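Local coordinates for protein malate dehydrogenase (Pyrococcus horikoshii, PDB 1V9N) that catalyses the reversible oxidation of (S)-malate to oxaloacetate with NAD(+) as the hydride acceptor, working as a homodimer of the LDH2/MDH2 family, at residues P157-I170 and G242-I254. Residues are numbered along the deposited sequence; the frame is centred on the assembly and turned at random.
With NDP (NADPH dihydro-nicotinamide-adenine-dinucleotide phosphate), chain B.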
loop_
_atom_site.group_PDB
_atom_site.type_symbol
_atom_site.label_atom_id
_atom_site.label_comp_id
_atom_site.label_asym_id
_atom_site.label_seq_id
_atom_site.Cartn_x
_atom_site.Cartn_y
_atom_site.Cartn_z
ATOM N N PRO A 157 -5.888 0.627 -16.712
ATOM C CA PRO A 157 -6.821 0.607 -15.584
ATOM C C PRO A 157 -7.825 -0.526 -15.773
ATOM O O PRO A 157 -8.076 -0.961 -16.902
ATOM C CB PRO A 157 -7.469 1.986 -15.653
ATOM C CG PRO A 157 -7.475 2.275 -17.123
ATOM C CD PRO A 157 -6.092 1.826 -17.543
ATOM N N THR A 158 -8.393 -0.995 -14.667
ATOM C CA THR A 158 -9.359 -2.079 -14.704
ATOM C C THR A 158 -10.553 -1.720 -15.578
ATOM O O THR A 158 -11.289 -0.774 -15.290
ATOM C CB THR A 158 -9.849 -2.425 -13.286
ATOM O OG1 THR A 158 -8.723 -2.780 -12.472
ATOM C CG2 THR A 158 -10.827 -3.597 -13.326
ATOM N N GLY A 159 -10.735 -2.486 -16.650
ATOM C CA GLY A 159 -11.837 -2.237 -17.559
ATOM C C GLY A 159 -11.400 -1.487 -18.802
ATOM O O GLY A 159 -12.220 -1.186 -19.672
ATOM N N GLY A 160 -10.106 -1.193 -18.888
ATOM C CA GLY A 160 -9.578 -0.462 -20.027
ATOM C C GLY A 160 -8.460 -1.199 -20.731
ATOM O O GLY A 160 -8.077 -2.293 -20.319
ATOM N N ILE A 161 -7.924 -0.597 -21.789
ATOM C CA ILE A 161 -6.855 -1.226 -22.556
ATOM C C ILE A 161 -5.666 -0.317 -22.860
ATOM O O ILE A 161 -4.662 -0.772 -23.403
ATOM C CB ILE A 161 -7.404 -1.785 -23.893
ATOM C CG1 ILE A 161 -7.993 -0.655 -24.736
ATOM C CG2 ILE A 161 -8.481 -2.818 -23.615
ATOM C CD1 ILE A 161 -8.606 -1.121 -26.048
ATOM N N GLU A 162 -5.778 0.962 -22.514
ATOM C CA GLU A 162 -4.695 1.914 -22.764
ATOM C C GLU A 162 -3.632 1.906 -21.674
ATOM O O GLU A 162 -3.926 1.612 -20.518
ATOM C CB GLU A 162 -5.232 3.339 -22.836
ATOM C CG GLU A 162 -6.070 3.687 -24.031
ATOM C CD GLU A 162 -6.376 5.172 -24.055
ATOM O OE1 GLU A 162 -5.414 5.973 -24.080
ATOM O OE2 GLU A 162 -7.565 5.543 -24.038
ATOM N N ARG A 163 -2.400 2.240 -22.049
ATOM C CA ARG A 163 -1.318 2.339 -21.081
ATOM C C ARG A 163 -1.540 3.716 -20.467
ATOM O O ARG A 163 -1.269 4.728 -21.109
ATOM C CB ARG A 163 0.055 2.354 -21.753
ATOM C CG ARG A 163 0.510 1.079 -22.426
ATOM C CD ARG A 163 1.947 1.276 -22.893
ATOM N NE ARG A 163 2.499 0.112 -23.580
ATOM C CZ ARG A 163 3.741 0.052 -24.049
ATOM N NH1 ARG A 163 4.559 1.090 -23.906
ATOM N NH2 ARG A 163 4.170 -1.044 -24.661
ATOM N N ILE A 164 -2.041 3.768 -19.242
ATOM C CA ILE A 164 -2.275 5.063 -18.616
ATOM C C ILE A 164 -1.680 5.194 -17.226
ATOM O O ILE A 164 -1.290 6.288 -16.825
ATOM C CB ILE A 164 -3.790 5.393 -18.582
ATOM C CG1 ILE A 164 -4.201 5.970 -19.939
ATOM C CG2 ILE A 164 -4.111 6.368 -17.453
ATOM C CD1 ILE A 164 -5.570 6.578 -19.960
ATOM N N LEU A 165 -1.602 4.081 -16.501
ATOM C CA LEU A 165 -1.053 4.086 -15.147
ATOM C C LEU A 165 0.407 3.636 -15.132
ATOM O O LEU A 165 0.851 2.895 -16.015
ATOM C CB LEU A 165 -1.875 3.156 -14.250
ATOM C CG LEU A 165 -3.391 3.382 -14.223
ATOM C CD1 LEU A 165 -4.038 2.296 -13.387
ATOM C CD2 LEU A 165 -3.706 4.757 -13.659
ATOM N N GLY A 166 1.150 4.073 -14.121
ATOM C CA GLY A 166 2.543 3.677 -14.018
ATOM C C GLY A 166 2.685 2.401 -13.209
ATOM O O GLY A 166 1.734 1.967 -12.561
ATOM N N THR A 167 3.863 1.789 -13.251
ATOM C CA THR A 167 4.107 0.570 -12.493
ATOM C C THR A 167 4.302 0.930 -11.016
ATOM O O THR A 167 4.456 0.065 -10.151
ATOM C CB THR A 167 5.318 -0.190 -13.056
ATOM O OG1 THR A 167 6.381 0.729 -13.335
ATOM C CG2 THR A 167 4.923 -0.906 -14.345
ATOM N N ASN A 168 4.285 2.234 -10.770
ATOM C CA ASN A 168 4.374 2.851 -9.448
ATOM C C ASN A 168 4.612 1.913 -8.271
ATOM O O ASN A 168 3.672 1.429 -7.645
ATOM C CB ASN A 168 3.093 3.652 -9.232
ATOM C CG ASN A 168 2.807 4.586 -10.391
ATOM O OD1 ASN A 168 3.654 4.771 -11.266
ATOM N ND2 ASN A 168 1.627 5.187 -10.401
ATOM N N PRO A 169 5.886 1.682 -7.930
ATOM C CA PRO A 169 6.228 0.791 -6.824
ATOM C C PRO A 169 6.009 1.375 -5.435
ATOM O O PRO A 169 5.861 2.590 -5.264
ATOM C CB PRO A 169 7.698 0.477 -7.093
ATOM C CG PRO A 169 8.212 1.791 -7.595
ATOM C CD PRO A 169 7.100 2.249 -8.547
ATOM N N ILE A 170 5.977 0.478 -4.455
ATOM C CA ILE A 170 5.819 0.825 -3.054
ATOM C C ILE A 170 6.881 0.044 -2.297
ATOM O O ILE A 170 7.035 -1.159 -2.506
ATOM C CB ILE A 170 4.450 0.400 -2.496
ATOM C CG1 ILE A 170 3.335 1.187 -3.182
ATOM C CG2 ILE A 170 4.430 0.606 -0.983
ATOM C CD1 ILE A 170 1.935 0.748 -2.778
ATOM N N GLY A 242 -8.018 -7.407 -9.474
ATOM C CA GLY A 242 -7.308 -6.527 -10.387
ATOM C C GLY A 242 -7.504 -5.047 -10.085
ATOM O O GLY A 242 -6.589 -4.246 -10.254
ATOM N N HIS A 243 -8.702 -4.687 -9.634
ATOM C CA HIS A 243 -9.031 -3.307 -9.302
ATOM C C HIS A 243 -8.260 -2.792 -8.088
ATOM O O HIS A 243 -8.186 -1.581 -7.864
ATOM C CB HIS A 243 -10.527 -3.186 -9.035
ATOM C CG HIS A 243 -11.044 -4.209 -8.075
ATOM N ND1 HIS A 243 -11.052 -5.559 -8.359
ATOM C CD2 HIS A 243 -11.554 -4.085 -6.827
ATOM C CE1 HIS A 243 -11.544 -6.221 -7.326
ATOM N NE2 HIS A 243 -11.856 -5.349 -6.383
ATOM N N LYS A 244 -7.709 -3.711 -7.300
ATOM C CA LYS A 244 -6.931 -3.341 -6.127
ATOM C C LYS A 244 -5.536 -2.894 -6.549
ATOM O O LYS A 244 -5.044 -1.867 -6.082
ATOM C CB LYS A 244 -6.839 -4.514 -5.150
ATOM C CG LYS A 244 -8.172 -4.863 -4.509
ATOM C CD LYS A 244 -8.051 -6.032 -3.539
ATOM C CE LYS A 244 -9.386 -6.286 -2.866
ATOM N NZ LYS A 244 -9.300 -7.330 -1.806
ATOM N N GLY A 245 -4.901 -3.659 -7.434
ATOM C CA GLY A 245 -3.582 -3.283 -7.903
ATOM C C GLY A 245 -3.689 -1.942 -8.609
ATOM O O GLY A 245 -2.759 -1.133 -8.600
ATOM N N TYR A 246 -4.845 -1.718 -9.226
ATOM C CA TYR A 246 -5.136 -0.480 -9.942
ATOM C C TYR A 246 -5.274 0.672 -8.940
ATOM O O TYR A 246 -4.808 1.783 -9.189
ATOM C CB TYR A 246 -6.408 -0.708 -10.784
ATOM C CG TYR A 246 -7.243 0.485 -11.221
ATOM C CD1 TYR A 246 -6.670 1.711 -11.565
ATOM C CD2 TYR A 246 -8.625 0.350 -11.354
ATOM C CE1 TYR A 246 -7.466 2.770 -12.033
ATOM C CE2 TYR A 246 -9.418 1.386 -11.815
ATOM C CZ TYR A 246 -8.845 2.592 -12.154
ATOM O OH TYR A 246 -9.669 3.604 -12.605
ATOM N N GLY A 247 -5.894 0.394 -7.799
ATOM C CA GLY A 247 -6.058 1.421 -6.789
ATOM C C GLY A 247 -4.728 1.793 -6.156
ATOM O O GLY A 247 -4.454 2.965 -5.917
ATOM N N LEU A 248 -3.904 0.787 -5.882
ATOM C CA LEU A 248 -2.591 1.001 -5.284
ATOM C C LEU A 248 -1.747 1.892 -6.192
ATOM O O LEU A 248 -0.976 2.730 -5.721
ATOM C CB LEU A 248 -1.890 -0.344 -5.068
ATOM C CG LEU A 248 -2.494 -1.257 -3.993
ATOM C CD1 LEU A 248 -1.908 -2.656 -4.108
ATOM C CD2 LEU A 248 -2.218 -0.672 -2.609
ATOM N N SER A 249 -1.890 1.703 -7.500
ATOM C CA SER A 249 -1.144 2.508 -8.458
ATOM C C SER A 249 -1.565 3.967 -8.350
ATOM O O SER A 249 -0.734 4.868 -8.455
ATOM C CB SER A 249 -1.381 2.010 -9.885
ATOM O OG SER A 249 -0.691 2.827 -10.810
ATOM N N LEU A 250 -2.857 4.196 -8.141
ATOM C CA LEU A 250 -3.385 5.553 -8.009
ATOM C C LEU A 250 -2.947 6.194 -6.693
ATOM O O LEU A 250 -2.668 7.390 -6.632
ATOM C CB LEU A 250 -4.911 5.543 -8.091
ATOM C CG LEU A 250 -5.526 5.099 -9.420
ATOM C CD1 LEU A 250 -7.023 5.408 -9.399
ATOM C CD2 LEU A 250 -4.850 5.827 -10.587
HETATM N N MSE A 251 -2.906 5.393 -5.636
HETATM C CA MSE A 251 -2.472 5.888 -4.337
HETATM C C MSE A 251 -1.090 6.503 -4.515
HETATM O O MSE A 251 -0.827 7.611 -4.056
HETATM C CB MSE A 251 -2.401 4.733 -3.330
HETATM C CG MSE A 251 -1.814 5.118 -1.983
HETATM SE SE MSE A 251 -1.812 3.626 -0.736
HETATM C CE MSE A 251 -0.153 2.822 -1.251
ATOM N N VAL A 252 -0.210 5.781 -5.203
ATOM C CA VAL A 252 1.143 6.265 -5.449
ATOM C C VAL A 252 1.152 7.603 -6.197
ATOM O O VAL A 252 1.871 8.527 -5.811
ATOM C CB VAL A 252 1.962 5.241 -6.264
ATOM C CG1 VAL A 252 3.297 5.851 -6.683
ATOM C CG2 VAL A 252 2.185 3.989 -5.450
ATOM N N ASP A 253 0.363 7.702 -7.265
ATOM C CA ASP A 253 0.301 8.933 -8.057
ATOM C C ASP A 253 -0.322 10.093 -7.279
ATOM O O ASP A 253 0.051 11.250 -7.465
ATOM C CB ASP A 253 -0.498 8.708 -9.346
ATOM C CG ASP A 253 0.390 8.612 -10.577
ATOM O OD1 ASP A 253 1.309 9.449 -10.729
ATOM O OD2 ASP A 253 0.157 7.713 -11.404
ATOM N N ILE A 254 -1.280 9.785 -6.418
ATOM C CA ILE A 254 -1.929 10.817 -5.626
ATOM C C ILE A 254 -0.942 11.368 -4.594
ATOM O O ILE A 254 -0.837 12.580 -4.413
ATOM C CB ILE A 254 -3.185 10.251 -4.918
ATOM C CG1 ILE A 254 -4.258 9.930 -5.962
ATOM C CG2 ILE A 254 -3.718 11.252 -3.893
ATOM C CD1 ILE A 254 -5.478 9.202 -5.402
HETATM P PA NDP B . -13.573 -4.536 -2.901
HETATM O O1A NDP B . -15.008 -4.505 -2.752
HETATM O O2A NDP B . -12.858 -5.501 -3.808
HETATM O O5B NDP B . -13.105 -3.010 -3.280
HETATM C C5B NDP B . -11.718 -2.676 -3.472
HETATM C C4B NDP B . -11.694 -1.165 -3.772
HETATM O O4B NDP B . -11.711 -1.081 -5.208
HETATM C C3B NDP B . -12.841 -0.320 -3.291
HETATM O O3B NDP B . -12.300 0.969 -2.870
HETATM C C2B NDP B . -13.769 -0.152 -4.441
HETATM O O2B NDP B . -14.627 1.001 -4.444
HETATM C C1B NDP B . -12.812 -0.257 -5.589
HETATM N N9A NDP B . -13.364 -0.891 -6.818
HETATM C C8A NDP B . -14.262 -1.989 -6.944
HETATM N N7A NDP B . -14.492 -2.267 -8.207
HETATM C C5A NDP B . -13.763 -1.376 -8.942
HETATM C C6A NDP B . -13.564 -1.143 -10.340
HETATM N N6A NDP B . -14.179 -1.913 -11.244
HETATM N N1A NDP B . -12.733 -0.124 -10.756
HETATM C C2A NDP B . -12.094 0.669 -9.836
HETATM N N3A NDP B . -12.213 0.528 -8.500
HETATM C C4A NDP B . -13.069 -0.521 -8.111
HETATM O O3 NDP B . -12.808 -4.623 -1.531
HETATM P PN NDP B . -12.635 -5.643 -0.329
HETATM O O1N NDP B . -11.208 -5.950 -0.289
HETATM O O2N NDP B . -13.582 -6.752 -0.691
HETATM O O5D NDP B . -13.139 -4.759 0.894
HETATM C C5D NDP B . -14.038 -5.271 1.918
HETATM C C4D NDP B . -14.341 -4.157 2.993
HETATM O O4D NDP B . -14.083 -4.738 4.258
HETATM C C3D NDP B . -13.472 -2.876 2.946
HETATM O O3D NDP B . -14.330 -1.750 3.172
HETATM C C2D NDP B . -12.411 -3.065 4.016
HETATM O O2D NDP B . -11.963 -1.828 4.528
HETATM C C1D NDP B . -13.170 -3.958 5.032
HETATM N N1N NDP B . -12.295 -4.877 5.808
HETATM C C2N NDP B . -12.218 -4.644 7.210
HETATM C C3N NDP B . -11.372 -5.545 7.979
HETATM C C7N NDP B . -11.259 -5.363 9.429
HETATM O O7N NDP B . -10.567 -6.092 10.151
HETATM N N7N NDP B . -11.930 -4.356 10.051
HETATM C C4N NDP B . -10.690 -6.592 7.287
HETATM C C5N NDP B . -10.775 -6.797 5.916
HETATM C C6N NDP B . -11.583 -5.943 5.169
HETATM P P2B NDP B . -16.128 1.025 -4.045
HETATM O O1X NDP B . -16.709 1.899 -5.076
HETATM O O2X NDP B . -16.283 1.611 -2.678
HETATM O O3X NDP B . -16.701 -0.388 -4.102
HETATM O O HOH W 1 -0.707 5.495 -12.165
#
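Pro157 and Thr158, at the start of a type II turn, meet the first turns of the helix at Tyr246 and His243, and the loop comes back to the helix backbone at Asn168, where Asn168 CA lies 5.6 Å from Ser249 CA. Pro157 CB sits over one face of the Tyr246 ring, 4.0 Å from its centroid, in a CH-pi contact. Thr158 lays its backbone N over the rim of that face and brings OG1 to 3.3 Å from Tyr246 CD2, while Leu165 crosses the tyrosine at about a right angle. Tyr246 is turned out to these three residues by a chi1 of 157°, which sets CG roughly anti to the backbone N, and its OH bonds to the O of Trp320 of the second subunit. Cutting Tyr246 back to an alanine is likely to open a gap against Pro157 and beside Leu165 and to rob the carbonyl of Trp320 of the second subunit of this hydroxyl partner.

Further along, Asn168 grips the helix through ND2. One bond runs in the amide plane from Asn168 ND2 to Ser249 O, 3.1 Å and nearly straight at 166°, reaching the carbonyl from the face opposite Asp253 N; a second, more bent, meets Asp253 OD2 from above its carboxylate plane. Ser265 OG bonds both this ND2 and Asp253 OD2, and a water joins Gly166 N, Ser249 OG and the carboxylate. Val252 CG1 packs against Asn168 CB at 3.4 Å.

In the helix's first turn, the side chains of His243 and Lys244 hydrogen-bond the NADPH diphosphate through NE2 to O2A and NZ to O1N. The loop thus packs beside a dinucleotide site at the dimer interface of this LDH2/MDH2-family enzyme.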